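Local coordinates for protein lectin (Colocasia esculenta, PDB 5T1X) that probably binds mannose-type sugars, as a GNA-related lectin with the beta-prism fold of monocot lectins, at residues P3-L15 with S83-D95. Numbering follows the deposited sequence. Where two conformers were deposited one is given.
Sequences PFTDNLLFSGQVL and SKQGDYVLILRDD
Asn7 meets Leu92 at the end of a short antiparallel strand pair. Asn7 O accepts the backbone N-H of Leu92, O to N 3.0 Å. Its side-chain ND2 gives a hydrogen to a water, which in turn donates to Leu92 O and Asp94 OD1. Asn7 OD1 is bonded to Asn4 of the other lectin chain, so both ends of the amide are held. Leu8 follows and lies alongside Ile91, both side chains pointing the same way. Leu8 CD2 rests 3.9 Å from Ile91 CG1. Leu9 and Leu90 form a hydrogen-bonded pair. Leu90 N reaches Leu9 O at 2.8 Å, nearly straight at 173°, and Leu9 N in turn donates to Leu90 O. Their side chains turn to the opposite face of the sheet and touch through the two CB atoms. Beyond, Leu9 packs on Leu58 of strand 57-60, and Leu90 on Leu21 of strand 19-23 and Ile100 of strand 98-107. The pair thus lies where the three sheets come together, consistent with the core of a beta-prism. Phe10 returns to the face of Leu8. Val89 CG2 sits over one face of the Phe10 ring, 3.9 Å from its centroid, in a CH-pi contact offset toward CD1 and CE1. Val89 CG2 is anti to its own backbone N, and this places the methyl over the ring. His88 of the other chain also meets the Phe10 ring. Ser11 closes the pairing. Its N-H donates to Tyr88 O. With chi1 at -68°, Ser11 OG stands beside its own N and accepts the backbone N-H of Tyr88, OG to N 3.0 Å. The same OG is hydrogen-bonded to Asn61 O. The chemistry is thus divided: backbone bonds and one serine hydroxyl fix the register, Leu9 and Leu90 turn one face toward Leu58, Leu21 and Ile100, and Leu8, Phe10, Val89 and Ile91 form an apolar face whose Phe10 and Val89 meet the partner chain.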
ATOM      1  N   PRO B   3      -8.432   7.907  -8.602  1.00 14.87           N
ATOM      2  CA  PRO B   3      -9.286   8.262  -7.457  1.00 14.34           C
ATOM      3  C   PRO B   3      -8.517   8.160  -6.145  1.00 15.40           C
ATOM      4  O   PRO B   3      -7.625   7.321  -5.999  1.00 13.02           O
ATOM      5  CB  PRO B   3     -10.422   7.234  -7.524  1.00 16.87           C
ATOM      6  CG  PRO B   3     -10.450   6.798  -8.945  1.00 21.82           C
ATOM      7  CD  PRO B   3      -9.000   6.764  -9.346  1.00 17.76           C
ATOM      8  N   PHE B   4      -8.826   9.054  -5.213  1.00 13.18           N
ATOM      9  CA  PHE B   4      -8.133   9.055  -3.943  1.00 12.91           C
ATOM     10  C   PHE B   4      -8.667   7.984  -2.987  1.00 14.93           C
ATOM     11  O   PHE B   4      -9.875   7.751  -2.914  1.00 14.51           O
ATOM     12  CB  PHE B   4      -8.245  10.445  -3.292  1.00 16.09           C
ATOM     13  CG  PHE B   4      -7.435  10.598  -2.034  1.00 19.36           C
ATOM     14  CD1 PHE B   4      -6.043  10.548  -2.071  1.00 23.14           C
ATOM     15  CD2 PHE B   4      -8.059  10.803  -0.808  1.00 22.88           C
ATOM     16  CE1 PHE B   4      -5.294  10.680  -0.900  1.00 24.13           C
ATOM     17  CE2 PHE B   4      -7.307  10.944   0.360  1.00 25.71           C
ATOM     18  CZ  PHE B   4      -5.930  10.880   0.305  1.00 23.39           C
ATOM     19  N   THR B   5      -7.750   7.364  -2.229  1.00 10.62           N
ATOM     20  CA  THR B   5      -8.074   6.432  -1.132  1.00 10.47           C
ATOM     21  C   THR B   5      -7.389   7.015   0.109  1.00 12.77           C
ATOM     22  O   THR B   5      -6.228   7.413   0.024  1.00 12.27           O
ATOM     23  CB  THR B   5      -7.661   5.002  -1.462  1.00 14.23           C
ATOM     24  OG1 THR B   5      -8.184   4.639  -2.744  1.00 12.96           O
ATOM     25  CG2 THR B   5      -8.132   4.005  -0.406  1.00 13.72           C
ATOM     26  N   ASP B   6      -8.105   7.106   1.225  1.00 11.21           N
ATOM     27  CA  ASP B   6      -7.637   7.818   2.419  1.00 11.07           C
ATOM     28  C   ASP B   6      -6.272   7.397   2.957  1.00 10.68           C
ATOM     29  O   ASP B   6      -5.535   8.281   3.376  1.00 10.12           O
ATOM     30  CB  ASP B   6      -8.661   7.753   3.552  1.00 13.47           C
ATOM     31  CG  ASP B   6      -9.808   8.746   3.420  1.00 29.88           C
ATOM     32  OD1 ASP B   6      -9.587   9.845   2.859  1.00 32.44           O
ATOM     33  OD2 ASP B   6     -10.911   8.449   3.929  1.00 33.60           O
ATOM     34  N   ASN B   7      -5.909   6.113   2.920  1.00  9.39           N
ATOM     35  CA  ASN B   7      -4.629   5.653   3.478  1.00  8.08           C
ATOM     36  C   ASN B   7      -3.548   5.347   2.422  1.00 11.40           C
ATOM     37  O   ASN B   7      -2.501   4.811   2.787  1.00 10.43           O
ATOM     38  CB  ASN B   7      -4.867   4.396   4.331  1.00 10.32           C
ATOM     39  CG  ASN B   7      -5.430   3.225   3.546  1.00 12.60           C
ATOM     40  OD1 ASN B   7      -6.089   3.391   2.503  1.00 11.18           O
ATOM     41  ND2 ASN B   7      -5.196   2.010   4.026  1.00 12.75           N
ATOM     42  N   LEU B   8      -3.795   5.672   1.132  1.00  8.45           N
ATOM     43  CA  LEU B   8      -2.836   5.359   0.066  1.00  8.92           C
ATOM     44  C   LEU B   8      -2.458   6.557  -0.770  1.00 11.23           C
ATOM     45  O   LEU B   8      -3.276   7.452  -0.977  1.00 10.18           O
ATOM     46  CB  LEU B   8      -3.443   4.317  -0.905  1.00  9.20           C
ATOM     47  CG  LEU B   8      -4.140   3.080  -0.333  1.00 12.47           C
ATOM     48  CD1 LEU B   8      -4.838   2.317  -1.442  1.00 12.61           C
ATOM     49  CD2 LEU B   8      -3.159   2.165   0.398  1.00 14.09           C
ATOM     50  N   LEU B   9      -1.251   6.513  -1.342  1.00  8.38           N
ATOM     51  CA  LEU B   9      -0.772   7.484  -2.312  1.00  7.47           C
ATOM     52  C   LEU B   9      -0.011   6.716  -3.385  1.00 10.51           C
ATOM     53  O   LEU B   9       1.074   6.209  -3.119  1.00 10.19           O
ATOM     54  CB  LEU B   9       0.085   8.603  -1.673  1.00  7.96           C
ATOM     55  CG  LEU B   9       0.278   9.841  -2.563  1.00 12.33           C
ATOM     56  CD1 LEU B   9      -0.981  10.673  -2.613  1.00 13.36           C
ATOM     57  CD2 LEU B   9       1.433  10.690  -2.082  1.00 12.89           C
ATOM     58  N   PHE B  10      -0.624   6.551  -4.565  1.00  7.65           N
ATOM     59  CA  PHE B  10       0.011   5.832  -5.661  1.00  7.28           C
ATOM     60  C   PHE B  10       0.922   6.772  -6.430  1.00  8.29           C
ATOM     61  O   PHE B  10       0.729   8.000  -6.379  1.00  7.93           O
ATOM     62  CB  PHE B  10      -1.046   5.232  -6.606  1.00  8.14           C
ATOM     63  CG  PHE B  10      -1.867   4.137  -5.984  1.00  8.50           C
ATOM     64  CD1 PHE B  10      -1.389   2.832  -5.931  1.00 10.20           C
ATOM     65  CD2 PHE B  10      -3.122   4.408  -5.440  1.00  9.83           C
ATOM     66  CE1 PHE B  10      -2.150   1.812  -5.344  1.00 11.59           C
ATOM     67  CE2 PHE B  10      -3.880   3.389  -4.851  1.00 11.92           C
ATOM     68  CZ  PHE B  10      -3.387   2.099  -4.804  1.00 11.05           C
ATOM     69  N   SER B  11       1.913   6.207  -7.146  1.00  6.76           N
ATOM     70  CA  SER B  11       2.796   6.977  -8.028  1.00  6.28           C
ATOM     71  C   SER B  11       1.970   7.919  -8.912  1.00 10.71           C
ATOM     72  O   SER B  11       0.987   7.484  -9.526  1.00  9.79           O
ATOM     73  CB  SER B  11       3.597   6.032  -8.927  1.00 11.04           C
ATOM     74  OG  SER B  11       4.527   5.265  -8.178  1.00 11.42           O
ATOM     75  N   GLY B  12       2.358   9.185  -8.951  1.00  8.52           N
ATOM     76  CA  GLY B  12       1.660  10.169  -9.774  1.00  9.71           C
ATOM     77  C   GLY B  12       0.649  11.002  -9.012  1.00 10.91           C
ATOM     78  O   GLY B  12       0.366  12.123  -9.423  1.00 11.52           O
ATOM     79  N   GLN B  13       0.105  10.497  -7.881  1.00  8.43           N
ATOM     80  CA  GLN B  13      -0.848  11.315  -7.123  1.00  7.45           C
ATOM     81  C   GLN B  13      -0.102  12.447  -6.403  1.00 13.20           C
ATOM     82  O   GLN B  13       1.086  12.317  -6.102  1.00 12.98           O
ATOM     83  CB  GLN B  13      -1.652  10.473  -6.122  1.00  8.59           C
ATOM     84  CG  GLN B  13      -2.543   9.442  -6.807  1.00 12.35           C
ATOM     85  CD  GLN B  13      -3.474   8.775  -5.833  1.00 15.65           C
ATOM     86  OE1 GLN B  13      -3.061   7.990  -4.973  1.00 11.25           O
ATOM     87  NE2 GLN B  13      -4.762   9.036  -5.989  1.00 14.72           N
ATOM     88  N   VAL B  14      -0.768  13.577  -6.192  1.00 11.12           N
ATOM     89  CA  VAL B  14      -0.122  14.693  -5.493  1.00 11.52           C
ATOM     90  C   VAL B  14      -0.953  15.121  -4.284  1.00 14.71           C
ATOM     91  O   VAL B  14      -2.192  15.093  -4.335  1.00 16.13           O
ATOM     92  CB  VAL B  14       0.184  15.913  -6.413  1.00 17.00           C
ATOM     93  CG1 VAL B  14       0.971  15.505  -7.662  1.00 15.85           C
ATOM     94  CG2 VAL B  14      -1.072  16.683  -6.786  1.00 18.02           C
ATOM     95  N   LEU B  15      -0.262  15.513  -3.202  1.00 10.10           N
ATOM     96  CA  LEU B  15      -0.856  16.101  -1.996  1.00  8.90           C
ATOM     97  C   LEU B  15      -0.239  17.482  -1.791  1.00  9.32           C
ATOM     98  O   LEU B  15       0.963  17.655  -1.972  1.00  9.13           O
ATOM     99  CB  LEU B  15      -0.645  15.238  -0.736  1.00  9.96           C
ATOM    100  CG  LEU B  15      -1.317  13.860  -0.655  1.00 14.89           C
ATOM    101  CD1 LEU B  15      -0.971  13.193   0.675  1.00 15.34           C
ATOM    102  CD2 LEU B  15      -2.825  13.943  -0.829  1.00 15.35           C
ATOM    103  N   SER B  83      14.341   2.812  -7.065  1.00 10.27           N
ATOM    104  CA  SER B  83      14.351   1.408  -7.466  1.00  8.24           C
ATOM    105  C   SER B  83      13.846   1.269  -8.906  1.00 13.55           C
ATOM    106  O   SER B  83      13.853   2.254  -9.653  1.00 14.05           O
ATOM    107  CB  SER B  83      13.534   0.569  -6.479  1.00  8.99           C
ATOM    108  OG  SER B  83      13.752  -0.821  -6.677  1.00 12.84           O
ATOM    109  N   LYS B  84      13.444   0.036  -9.288  1.00 10.56           N
ATOM    110  CA  LYS B  84      12.971  -0.330 -10.625  0.50 10.32           C
ATOM    111  C   LYS B  84      11.900   0.596 -11.160  1.00 14.02           C
ATOM    112  O   LYS B  84      11.030   1.031 -10.408  1.00 15.06           O
ATOM    113  CB  LYS B  84      12.375  -1.749 -10.625  0.50 13.01           C
ATOM    114  CG  LYS B  84      13.258  -2.848 -10.092  0.50 11.21           C
ATOM    115  CD  LYS B  84      12.626  -4.201 -10.363  0.50 17.34           C
ATOM    116  CE  LYS B  84      13.615  -5.321 -10.172  0.50 21.30           C
ATOM    117  NZ  LYS B  84      13.037  -6.647 -10.533  0.50 10.35           N
ATOM    118  N   GLN B  85      11.919   0.848 -12.471  1.00 11.57           N
ATOM    119  CA  GLN B  85      10.862   1.644 -13.087  1.00 12.38           C
ATOM    120  C   GLN B  85       9.562   0.822 -12.973  1.00 14.10           C
ATOM    121  O   GLN B  85       9.556  -0.376 -13.271  1.00 13.74           O
ATOM    122  CB  GLN B  85      11.219   1.957 -14.554  1.00 14.82           C
ATOM    123  CG  GLN B  85      12.334   3.003 -14.681  1.00 34.05           C
ATOM    124  CD  GLN B  85      12.802   3.252 -16.100  1.00 58.26           C
ATOM    125  OE1 GLN B  85      12.863   2.350 -16.945  1.00 56.82           O
ATOM    126  NE2 GLN B  85      13.215   4.480 -16.374  1.00 51.01           N
ATOM    127  N   GLY B  86       8.508   1.440 -12.461  1.00 11.26           N
ATOM    128  CA  GLY B  86       7.237   0.753 -12.280  1.00 11.48           C
ATOM    129  C   GLY B  86       6.271   1.518 -11.413  1.00 14.70           C
ATOM    130  O   GLY B  86       6.471   2.703 -11.159  1.00 15.43           O
ATOM    131  N   ASP B  87       5.214   0.844 -10.953  1.00 11.22           N
ATOM    132  CA  ASP B  87       4.198   1.466 -10.104  1.00  9.63           C
ATOM    133  C   ASP B  87       4.512   1.245  -8.624  1.00 11.23           C
ATOM    134  O   ASP B  87       4.836   0.129  -8.228  1.00 10.73           O
ATOM    135  CB  ASP B  87       2.813   0.918 -10.452  1.00 11.71           C
ATOM    136  CG  ASP B  87       2.429   1.211 -11.891  1.00 21.20           C
ATOM    137  OD1 ASP B  87       2.906   2.237 -12.437  1.00 18.66           O
ATOM    138  OD2 ASP B  87       1.695   0.392 -12.484  1.00 26.80           O
ATOM    139  N   TYR B  88       4.413   2.316  -7.822  1.00  8.53           N
ATOM    140  CA  TYR B  88       4.690   2.315  -6.373  1.00  7.06           C
ATOM    141  C   TYR B  88       3.486   2.793  -5.583  1.00  9.82           C
ATOM    142  O   TYR B  88       2.591   3.434  -6.135  1.00 10.02           O
ATOM    143  CB  TYR B  88       5.919   3.203  -6.054  1.00  6.64           C
ATOM    144  CG  TYR B  88       7.221   2.577  -6.518  1.00  7.18           C
ATOM    145  CD1 TYR B  88       8.070   1.945  -5.619  1.00  8.21           C
ATOM    146  CD2 TYR B  88       7.558   2.538  -7.870  1.00  8.31           C
ATOM    147  CE1 TYR B  88       9.250   1.328  -6.047  1.00  9.92           C
ATOM    148  CE2 TYR B  88       8.720   1.895  -8.314  1.00  9.00           C
ATOM    149  CZ  TYR B  88       9.568   1.304  -7.395  1.00 12.52           C
ATOM    150  OH  TYR B  88      10.702   0.651  -7.821  1.00 11.46           O
ATOM    151  N   VAL B  89       3.458   2.473  -4.279  1.00  5.69           N
ATOM    152  CA  VAL B  89       2.389   2.938  -3.409  1.00  5.47           C
ATOM    153  C   VAL B  89       2.985   3.311  -2.054  1.00  8.52           C
ATOM    154  O   VAL B  89       3.848   2.605  -1.543  1.00  9.18           O
ATOM    155  CB  VAL B  89       1.220   1.912  -3.278  1.00 10.19           C
ATOM    156  CG1 VAL B  89       1.675   0.621  -2.593  1.00  9.86           C
ATOM    157  CG2 VAL B  89       0.014   2.518  -2.547  1.00 10.39           C
ATOM    158  N   LEU B  90       2.545   4.441  -1.513  1.00  6.37           N
ATOM    159  CA  LEU B  90       2.878   4.870  -0.159  1.00  6.37           C
ATOM    160  C   LEU B  90       1.667   4.531   0.675  1.00 10.32           C
ATOM    161  O   LEU B  90       0.562   4.973   0.336  1.00  9.76           O
ATOM    162  CB  LEU B  90       3.180   6.390  -0.127  1.00  6.67           C
ATOM    163  CG  LEU B  90       3.266   7.045   1.264  1.00 10.68           C
ATOM    164  CD1 LEU B  90       4.523   6.642   2.011  1.00 11.94           C
ATOM    165  CD2 LEU B  90       3.230   8.568   1.134  1.00 11.79           C
ATOM    166  N   ILE B  91       1.845   3.716   1.727  1.00  8.18           N
ATOM    167  CA  ILE B  91       0.738   3.339   2.588  1.00  6.71           C
ATOM    168  C   ILE B  91       0.938   3.927   3.971  1.00 10.62           C
ATOM    169  O   ILE B  91       1.963   3.670   4.597  1.00  9.74           O
ATOM    170  CB  ILE B  91       0.547   1.793   2.691  1.00  8.60           C
ATOM    171  CG1 ILE B  91       0.480   1.108   1.291  1.00  8.97           C
ATOM    172  CG2 ILE B  91      -0.702   1.449   3.547  1.00  8.15           C
ATOM    173  CD1 ILE B  91       0.425  -0.428   1.338  1.00 10.33           C
ATOM    174  N   LEU B  92      -0.070   4.656   4.471  1.00  8.24           N
ATOM    175  CA  LEU B  92      -0.089   5.063   5.869  1.00  8.04           C
ATOM    176  C   LEU B  92      -0.765   3.896   6.549  1.00 10.57           C
ATOM    177  O   LEU B  92      -1.989   3.736   6.444  1.00 10.40           O
ATOM    178  CB  LEU B  92      -0.807   6.410   6.107  1.00  7.82           C
ATOM    179  CG  LEU B  92      -0.896   6.844   7.592  1.00 11.09           C
ATOM    180  CD1 LEU B  92       0.485   7.091   8.204  1.00 11.94           C
ATOM    181  CD2 LEU B  92      -1.808   8.052   7.761  1.00 11.79           C
ATOM    182  N   ARG B  93       0.039   2.998   7.106  0.50  9.05           N
ATOM    183  CA  ARG B  93      -0.451   1.747   7.675  0.50  9.21           C
ATOM    184  C   ARG B  93      -1.262   1.935   8.942  0.50 12.63           C
ATOM    185  O   ARG B  93      -1.108   2.930   9.649  0.50 11.77           O
ATOM    186  CB  ARG B  93       0.737   0.815   7.953  0.50 11.36           C
ATOM    187  CG  ARG B  93       1.396   0.458   6.626  0.50 12.75           C
ATOM    188  CD  ARG B  93       2.578  -0.476   6.670  0.50 16.64           C
ATOM    189  NE  ARG B  93       3.098  -0.832   7.893  0.50 17.11           N
ATOM    190  CZ  ARG B  93       4.174  -1.641   8.150  0.50 26.02           C
ATOM    191  NH1 ARG B  93       4.870  -2.174   7.163  0.50 25.11           N
ATOM    192  NH2 ARG B  93       4.528  -1.889   9.401  0.50 30.18           N
ATOM    193  N   ASP B  94      -2.075   0.927   9.268  1.00 10.84           N
ATOM    194  CA  ASP B  94      -2.867   0.937  10.488  1.00 10.93           C
ATOM    195  C   ASP B  94      -1.981   1.030  11.733  1.00 14.94           C
ATOM    196  O   ASP B  94      -2.432   1.546  12.755  1.00 13.84           O
ATOM    197  CB  ASP B  94      -3.711  -0.344  10.575  1.00 12.89           C
ATOM    198  CG  ASP B  94      -4.838  -0.468   9.571  1.00 21.10           C
ATOM    199  OD1 ASP B  94      -5.098   0.509   8.834  1.00 19.80           O
ATOM    200  OD2 ASP B  94      -5.460  -1.539   9.521  1.00 26.63           O
ATOM    201  N   ASP B  95      -0.720   0.543  11.644  1.00 13.02           N
ATOM    202  CA  ASP B  95       0.206   0.557  12.781  1.00 14.17           C
ATOM    203  C   ASP B  95       1.021   1.877  12.871  1.00 18.17           C
ATOM    204  O   ASP B  95       1.899   1.973  13.717  1.00 19.58           O
ATOM    205  CB  ASP B  95       1.133  -0.682  12.773  1.00 16.07           C
ATOM    206  CG  ASP B  95       2.029  -0.851  11.558  1.00 21.07           C
ATOM    207  OD1 ASP B  95       2.053   0.055  10.705  1.00 18.44           O
ATOM    208  OD2 ASP B  95       2.767  -1.858  11.503  1.00 22.68           O
TER
HETATM  209  O   HOH W   1      -4.011   1.944   6.634  1.00 12.14           O